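PDB 5O95: ribosomal RNA small subunit methyltransferase E from Legionella pneumophila, which probably methylates the N3 position of a uridine in 16S ribosomal RNA, using S-adenosyl-L-methionine as the methyl donor. Local coordinates for residues P80-A88 with V187-P198; K171-W182 with T210-L220. One frame throughout, in Å; residues are numbered along the deposited sequence.

Interaction 1 (P80-A88 with V187-P198); sequences PLKIHLAQA and VQPPDVALIIGP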
# COMPACT_ATOMS: atom_id res chain seq x y z
N PRO B 80 19.24 -3.28 -5.80
CA PRO B 80 20.52 -3.62 -5.17
C PRO B 80 20.44 -3.75 -3.66
O PRO B 80 21.36 -4.31 -3.05
CB PRO B 80 21.43 -2.44 -5.56
CG PRO B 80 20.48 -1.31 -5.77
CD PRO B 80 19.24 -1.91 -6.36
N LEU B 81 19.39 -3.23 -3.03
CA LEU B 81 19.18 -3.44 -1.61
C LEU B 81 18.28 -4.66 -1.46
O LEU B 81 17.15 -4.65 -1.96
CB LEU B 81 18.51 -2.20 -1.00
CG LEU B 81 18.06 -2.33 0.45
CD1 LEU B 81 19.28 -2.32 1.38
CD2 LEU B 81 17.11 -1.17 0.85
N LYS B 82 18.79 -5.72 -0.82
CA LYS B 82 18.03 -6.96 -0.65
C LYS B 82 17.33 -6.93 0.70
O LYS B 82 17.98 -7.05 1.74
CB LYS B 82 18.96 -8.17 -0.73
CG LYS B 82 19.90 -8.16 -1.89
CD LYS B 82 19.17 -8.03 -3.18
CE LYS B 82 20.18 -8.05 -4.34
NZ LYS B 82 19.62 -7.63 -5.65
N ILE B 83 16.02 -6.74 0.68
CA ILE B 83 15.24 -6.66 1.91
C ILE B 83 14.64 -8.03 2.17
O ILE B 83 14.03 -8.63 1.27
CB ILE B 83 14.12 -5.62 1.79
CG1 ILE B 83 14.71 -4.26 1.38
CG2 ILE B 83 13.35 -5.53 3.10
CD1 ILE B 83 13.64 -3.20 1.14
N HIS B 84 14.83 -8.54 3.38
CA HIS B 84 14.17 -9.75 3.85
C HIS B 84 13.09 -9.31 4.84
O HIS B 84 13.41 -8.87 5.95
CB HIS B 84 15.17 -10.67 4.54
CG HIS B 84 14.59 -11.98 4.98
ND1 HIS B 84 15.35 -12.97 5.55
CD2 HIS B 84 13.32 -12.45 4.93
CE1 HIS B 84 14.58 -14.01 5.83
NE2 HIS B 84 13.34 -13.72 5.47
N LEU B 85 11.83 -9.42 4.42
CA LEU B 85 10.67 -9.03 5.21
C LEU B 85 10.18 -10.24 5.99
O LEU B 85 9.94 -11.29 5.40
CB LEU B 85 9.55 -8.59 4.27
CG LEU B 85 8.23 -8.36 5.02
CD1 LEU B 85 8.32 -7.24 6.09
CD2 LEU B 85 7.11 -8.07 4.00
N ALA B 86 10.02 -10.07 7.30
CA ALA B 86 9.42 -11.09 8.16
C ALA B 86 8.10 -10.49 8.60
O ALA B 86 8.08 -9.52 9.37
CB ALA B 86 10.32 -11.40 9.36
N GLN B 87 6.99 -11.01 8.06
CA GLN B 87 5.67 -10.40 8.23
C GLN B 87 4.86 -11.32 9.12
O GLN B 87 4.63 -12.48 8.77
CB GLN B 87 4.97 -10.26 6.87
CG GLN B 87 3.59 -9.62 6.94
CD GLN B 87 3.65 -8.12 7.24
OE1 GLN B 87 4.67 -7.49 7.04
NE2 GLN B 87 2.54 -7.56 7.75
N ALA B 88 4.41 -10.79 10.26
CA ALA B 88 3.62 -11.61 11.17
C ALA B 88 2.32 -12.03 10.50
O ALA B 88 1.69 -11.26 9.76
CB ALA B 88 3.32 -10.82 12.44
N VAL B 187 20.78 2.60 5.91
CA VAL B 187 19.97 1.87 4.94
C VAL B 187 20.69 1.94 3.60
O VAL B 187 20.64 2.94 2.90
CB VAL B 187 18.54 2.41 4.86
CG1 VAL B 187 17.73 1.57 3.89
CG2 VAL B 187 17.88 2.42 6.25
N GLN B 188 21.38 0.86 3.26
CA GLN B 188 22.22 0.79 2.07
C GLN B 188 22.51 -0.68 1.80
O GLN B 188 22.37 -1.51 2.70
CB GLN B 188 23.54 1.54 2.29
CG GLN B 188 24.34 1.01 3.46
CD GLN B 188 25.45 1.95 3.86
OE1 GLN B 188 25.20 3.12 4.18
NE2 GLN B 188 26.68 1.46 3.83
N PRO B 189 22.88 -1.03 0.58
CA PRO B 189 23.24 -2.42 0.29
C PRO B 189 24.35 -2.87 1.21
O PRO B 189 25.15 -2.05 1.69
CB PRO B 189 23.71 -2.35 -1.17
CG PRO B 189 22.97 -1.20 -1.74
CD PRO B 189 22.91 -0.19 -0.63
N PRO B 190 24.48 -4.19 1.46
CA PRO B 190 23.81 -5.27 0.73
C PRO B 190 22.36 -5.57 1.09
O PRO B 190 21.54 -5.75 0.18
CB PRO B 190 24.68 -6.50 1.04
CG PRO B 190 25.27 -6.20 2.39
CD PRO B 190 25.45 -4.69 2.45
N ASP B 191 22.04 -5.64 2.38
CA ASP B 191 20.80 -6.28 2.76
C ASP B 191 20.27 -5.72 4.08
O ASP B 191 20.98 -5.07 4.84
CB ASP B 191 20.93 -7.80 2.83
CG ASP B 191 22.08 -8.27 3.71
OD1 ASP B 191 22.72 -7.45 4.39
OD2 ASP B 191 22.34 -9.49 3.73
N VAL B 192 19.00 -6.00 4.32
CA VAL B 192 18.32 -5.56 5.53
C VAL B 192 17.26 -6.59 5.87
O VAL B 192 16.55 -7.09 4.99
CB VAL B 192 17.75 -4.13 5.36
CG1 VAL B 192 16.85 -4.04 4.15
CG2 VAL B 192 16.99 -3.68 6.61
N ALA B 193 17.16 -6.92 7.16
CA ALA B 193 16.08 -7.74 7.68
C ALA B 193 15.11 -6.80 8.39
O ALA B 193 15.55 -5.92 9.13
CB ALA B 193 16.59 -8.81 8.65
N LEU B 194 13.83 -6.95 8.10
CA LEU B 194 12.80 -6.10 8.68
C LEU B 194 11.71 -6.98 9.26
O LEU B 194 11.08 -7.75 8.53
CB LEU B 194 12.18 -5.20 7.60
CG LEU B 194 10.97 -4.37 7.99
CD1 LEU B 194 11.37 -3.31 9.01
CD2 LEU B 194 10.36 -3.76 6.73
N ILE B 195 11.46 -6.82 10.56
CA ILE B 195 10.39 -7.53 11.26
C ILE B 195 9.20 -6.59 11.38
O ILE B 195 9.31 -5.51 11.97
CB ILE B 195 10.85 -7.98 12.65
CG1 ILE B 195 11.98 -9.00 12.53
CG2 ILE B 195 9.67 -8.61 13.41
CD1 ILE B 195 12.54 -9.45 13.85
N ILE B 196 8.06 -7.01 10.85
CA ILE B 196 6.78 -6.35 11.08
C ILE B 196 5.94 -7.29 11.92
O ILE B 196 5.64 -8.41 11.48
CB ILE B 196 6.07 -6.05 9.76
CG1 ILE B 196 7.04 -5.31 8.85
CG2 ILE B 196 4.75 -5.31 10.01
CD1 ILE B 196 6.45 -4.21 8.11
N GLY B 197 5.58 -6.86 13.13
CA GLY B 197 4.79 -7.67 14.01
C GLY B 197 3.30 -7.52 13.78
O GLY B 197 2.84 -6.81 12.88
N PRO B 198 2.51 -8.20 14.60
CA PRO B 198 1.06 -8.09 14.50
C PRO B 198 0.59 -6.77 15.08
O PRO B 198 1.34 -6.03 15.72
CB PRO B 198 0.56 -9.26 15.37
CG PRO B 198 1.64 -9.37 16.45
CD PRO B 198 2.94 -9.03 15.74
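K82 N and P190 O, 2.9 Å apart, begin a ladder of seven backbone hydrogen bonds that ends with A88 N on I196 O, also at 2.9 Å. The intervening bonds pass in turn from one strand to the other: V192 N to K82 O, H84 N to V192 O, L194 N to H84 O, A86 N to L194 O and I196 N to A86 O. This parallel register fits strand axes only 16° apart. The cis P189-P190 bond lies just before P190 O, the first acceptor of the ladder.

Apolar contacts line the face that carries I83, L85, V192, L194 and I196. V192 places CG1 between its backbone N and carbonyl carbon (chi1 54°), and that methyl lies beside I83 CG1 at 3.5 Å. Further along, the L85 and I196 side chains cross obliquely, L85 CD1 meeting I196 CG1 at 3.6 Å. Before the strands begin, L81 CD1 rests on Q188 O at 3.5 Å. Helix 227-242 packs over this face, while helix 159-165 meets A86 and I195 on the reverse.

The polar groups behave differently. Q87 OE1 is buried against I196 CB at 3.4 Å with no hydrogen-bond partner in the model, whereas H84 bonds T111 and E168, and D191 bonds H169 N.

Strand 191-196 runs straight into G197, a residue of the S-adenosyl-L-methionine site. Both strands lie at the centre of a six-stranded parallel sheet with helices on both faces, as in the alpha/beta domain of SPOUT methyltransferases.

Interaction 2 (K171-W182 with T210-L220); sequences KLILHPAFSKTW and TSGHGFLPLSL
With CG anti to its carbonyl carbon (chi1 -63°) and a bend at chi3 (-75°), K171 runs across the F215 ring at about a right angle and then turns to the end of helix 204-212. Its CB sits over the middle of one ring face, 3.7 Å from the F215 centroid, a CH-pi contact; K171 CD continues above F215 CE1 at 3.8 Å. The ammonium then reaches past the ring, NZ donating to H213 O at 3.0 Å. That helix closes in a Schellman motif with G214 as C-prime, so the positive charge probably also gains from the C-terminal end of the helix dipole.

Residues 216-219 are gripped from two sides. Strand 171-174 bonds one edge in parallel fashion, L218 N lying 2.7 Å from I173 O, although the two short axes diverge by 47°. The chain after the turn P176-S179 comes back along the other edge, where K180 N donates to P217 O at 3.1 Å and S219 N to K180 O at 3.1 Å. Segment 171-182 thus lies along both edges of 216-219, in the part of the chain where SPOUT enzymes form their trefoil knot.

P217 fits into the bend of that loop, its CG 3.4 Å from F178 O. S179 OG donates to P176 O, which also receives S179 N from the same face of the carbonyl plane. A water joins S179 OG to S219 OG, 2.6 Å from the latter. Another links W182 N with S219 O, while W182 NE1 bonds A240 O of the second subunit.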
# COMPACT_ATOMS: atom_id res chain seq x y z
N LYS B 171 19.50 -4.79 10.67
CA LYS B 171 18.38 -5.55 11.20
C LYS B 171 17.44 -4.60 11.93
O LYS B 171 17.85 -3.94 12.89
CB LYS B 171 18.87 -6.67 12.12
CG LYS B 171 19.73 -7.70 11.37
CD LYS B 171 20.18 -8.86 12.25
CE LYS B 171 21.31 -8.45 13.18
NZ LYS B 171 22.05 -9.65 13.71
N LEU B 172 16.22 -4.49 11.43
CA LEU B 172 15.26 -3.52 11.93
C LEU B 172 13.97 -4.20 12.36
O LEU B 172 13.58 -5.24 11.81
CB LEU B 172 14.93 -2.49 10.86
CG LEU B 172 16.13 -1.72 10.32
CD1 LEU B 172 15.67 -0.88 9.13
CD2 LEU B 172 16.74 -0.85 11.39
N ILE B 173 13.31 -3.61 13.34
CA ILE B 173 12.00 -4.09 13.77
C ILE B 173 11.10 -2.88 13.93
O ILE B 173 11.50 -1.86 14.51
CB ILE B 173 12.12 -4.92 15.07
CG1 ILE B 173 10.75 -5.42 15.53
CG2 ILE B 173 12.87 -4.15 16.14
CD1 ILE B 173 10.87 -6.51 16.58
N LEU B 174 9.89 -2.96 13.38
CA LEU B 174 8.89 -1.91 13.56
C LEU B 174 8.35 -2.00 14.98
O LEU B 174 7.50 -2.84 15.28
CB LEU B 174 7.77 -2.03 12.54
CG LEU B 174 8.04 -1.40 11.18
CD1 LEU B 174 6.82 -1.54 10.31
CD2 LEU B 174 8.40 0.07 11.36
N HIS B 175 8.83 -1.11 15.85
CA HIS B 175 8.39 -1.10 17.24
C HIS B 175 8.67 0.28 17.81
O HIS B 175 9.75 0.84 17.55
CB HIS B 175 9.12 -2.16 18.07
CG HIS B 175 8.54 -2.37 19.43
ND1 HIS B 175 9.20 -2.03 20.59
CD2 HIS B 175 7.34 -2.86 19.82
CE1 HIS B 175 8.44 -2.31 21.63
NE2 HIS B 175 7.30 -2.81 21.19
N PRO B 176 7.76 0.84 18.60
CA PRO B 176 7.88 2.26 18.98
C PRO B 176 8.93 2.53 20.04
O PRO B 176 9.57 3.59 20.01
CB PRO B 176 6.47 2.60 19.49
CG PRO B 176 5.58 1.53 18.97
CD PRO B 176 6.43 0.30 18.90
N ALA B 177 9.11 1.61 21.00
CA ALA B 177 9.97 1.88 22.14
C ALA B 177 11.40 2.14 21.69
O ALA B 177 12.02 1.30 21.01
CB ALA B 177 9.92 0.72 23.13
N PHE B 178 11.92 3.32 22.05
CA PHE B 178 13.27 3.75 21.72
C PHE B 178 13.52 3.77 20.21
O PHE B 178 14.66 3.66 19.77
CB PHE B 178 14.34 2.92 22.44
CG PHE B 178 14.17 2.91 23.93
CD1 PHE B 178 14.67 3.95 24.69
CD2 PHE B 178 13.50 1.88 24.57
CE1 PHE B 178 14.52 3.96 26.07
CE2 PHE B 178 13.34 1.88 25.94
CZ PHE B 178 13.85 2.92 26.69
N SER B 179 12.45 3.93 19.44
CA SER B 179 12.57 3.89 17.99
C SER B 179 13.36 5.08 17.47
O SER B 179 13.44 6.15 18.09
CB SER B 179 11.18 3.86 17.33
OG SER B 179 10.43 5.02 17.64
N LYS B 180 13.97 4.87 16.30
CA LYS B 180 14.60 5.92 15.51
C LYS B 180 14.01 5.85 14.11
O LYS B 180 13.40 4.85 13.72
CB LYS B 180 16.13 5.73 15.46
CG LYS B 180 16.81 5.75 16.83
CD LYS B 180 18.30 5.49 16.70
CE LYS B 180 18.96 5.36 18.08
NZ LYS B 180 18.78 6.57 18.92
N THR B 181 14.17 6.93 13.34
CA THR B 181 13.60 6.96 12.00
C THR B 181 14.62 6.44 11.00
O THR B 181 15.77 6.14 11.33
CB THR B 181 13.15 8.37 11.59
OG1 THR B 181 14.29 9.14 11.18
CG2 THR B 181 12.44 9.09 12.73
N TRP B 182 14.19 6.34 9.74
CA TRP B 182 15.06 5.84 8.68
C TRP B 182 16.34 6.66 8.57
O TRP B 182 17.37 6.15 8.12
CB TRP B 182 14.30 5.85 7.35
CG TRP B 182 13.98 7.25 6.85
CD1 TRP B 182 12.83 7.97 7.09
CD2 TRP B 182 14.81 8.07 6.03
NE1 TRP B 182 12.91 9.20 6.47
CE2 TRP B 182 14.11 9.29 5.82
CE3 TRP B 182 16.07 7.91 5.44
CZ2 TRP B 182 14.64 10.32 5.05
CZ3 TRP B 182 16.59 8.95 4.69
CH2 TRP B 182 15.88 10.14 4.50
N THR B 210 14.60 -9.87 20.38
CA THR B 210 14.95 -9.14 19.16
C THR B 210 16.12 -8.19 19.40
O THR B 210 17.07 -8.15 18.62
CB THR B 210 13.73 -8.42 18.56
OG1 THR B 210 13.27 -7.39 19.45
CG2 THR B 210 12.59 -9.40 18.29
N SER B 211 16.07 -7.42 20.49
CA SER B 211 17.15 -6.47 20.75
C SER B 211 18.45 -7.19 21.08
O SER B 211 19.53 -6.73 20.70
CB SER B 211 16.76 -5.49 21.86
OG SER B 211 16.46 -6.16 23.08
N GLY B 212 18.37 -8.34 21.76
CA GLY B 212 19.56 -9.13 22.04
C GLY B 212 20.21 -9.71 20.80
O GLY B 212 21.39 -10.06 20.83
N HIS B 213 19.45 -9.83 19.71
CA HIS B 213 20.02 -10.24 18.43
C HIS B 213 20.30 -9.07 17.50
O HIS B 213 20.51 -9.28 16.30
CB HIS B 213 19.13 -11.27 17.74
CG HIS B 213 19.12 -12.60 18.42
ND1 HIS B 213 18.49 -12.81 19.63
CD2 HIS B 213 19.67 -13.79 18.07
CE1 HIS B 213 18.66 -14.07 20.00
NE2 HIS B 213 19.37 -14.68 19.07
N GLY B 214 20.29 -7.84 18.02
CA GLY B 214 20.69 -6.69 17.23
C GLY B 214 19.64 -6.07 16.34
O GLY B 214 19.98 -5.25 15.48
N PHE B 215 18.37 -6.42 16.51
CA PHE B 215 17.29 -5.77 15.77
C PHE B 215 17.00 -4.41 16.39
O PHE B 215 16.73 -4.30 17.59
CB PHE B 215 16.05 -6.66 15.73
CG PHE B 215 16.14 -7.74 14.68
CD1 PHE B 215 16.88 -8.90 14.93
CD2 PHE B 215 15.52 -7.59 13.45
CE1 PHE B 215 16.99 -9.89 13.95
CE2 PHE B 215 15.63 -8.58 12.47
CZ PHE B 215 16.35 -9.72 12.73
N LEU B 216 17.09 -3.37 15.57
CA LEU B 216 16.99 -1.99 16.02
C LEU B 216 15.61 -1.42 15.69
O LEU B 216 15.10 -1.63 14.59
CB LEU B 216 18.05 -1.14 15.32
CG LEU B 216 19.49 -1.61 15.53
CD1 LEU B 216 20.47 -0.72 14.79
CD2 LEU B 216 19.84 -1.70 17.00
N PRO B 217 14.99 -0.68 16.62
CA PRO B 217 13.58 -0.29 16.45
C PRO B 217 13.41 0.87 15.47
O PRO B 217 14.10 1.89 15.57
CB PRO B 217 13.15 0.13 17.86
CG PRO B 217 14.43 0.52 18.56
CD PRO B 217 15.51 -0.37 17.96
N LEU B 218 12.47 0.71 14.54
CA LEU B 218 12.19 1.69 13.51
C LEU B 218 10.78 2.25 13.70
O LEU B 218 9.85 1.50 14.02
CB LEU B 218 12.27 1.02 12.14
CG LEU B 218 11.97 1.89 10.93
CD1 LEU B 218 13.02 2.97 10.79
CD2 LEU B 218 11.94 1.01 9.67
N SER B 219 10.64 3.56 13.53
CA SER B 219 9.32 4.18 13.51
C SER B 219 8.96 4.56 12.08
O SER B 219 9.83 4.70 11.21
CB SER B 219 9.29 5.45 14.37
OG SER B 219 10.26 6.39 13.94
N LEU B 220 7.65 4.74 11.85
CA LEU B 220 7.13 5.17 10.56
C LEU B 220 5.98 6.16 10.79
O LEU B 220 4.86 5.97 10.31
CB LEU B 220 6.68 3.99 9.69
CG LEU B 220 7.80 3.11 9.12
CD1 LEU B 220 7.21 1.87 8.46
CD2 LEU B 220 8.71 3.86 8.14
O HOH W 1 21.31 -3.97 12.69
O HOH W 2 11.26 7.37 16.09
O HOH W 3 11.39 6.19 9.46

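How the interactions relate
Interactions 1 and 2 are consecutive parts of one parallel sheet, their centres about 12 Å apart. Strand 191-196 of interaction 1 is the bridge: its other edge pairs with strand 170-174 of interaction 2, with L172 N 2.8 Å from A193 O and L172 O 2.9 Å from I195 N, both probable hydrogen bonds. Side chains join them too, I195 CD1 touching F215 CE2 at 3.5 Å. The segments alternate along the chain because strand 191-196, later in sequence than 170-174, lies in the sheet between 82-88 and 170-174. Interaction 1 supplies G197 and interaction 2 supplies L174 and L220 to the S-adenosyl-L-methionine site, which holds no cofactor in this chain; the contacts therefore bring pieces of that pocket together.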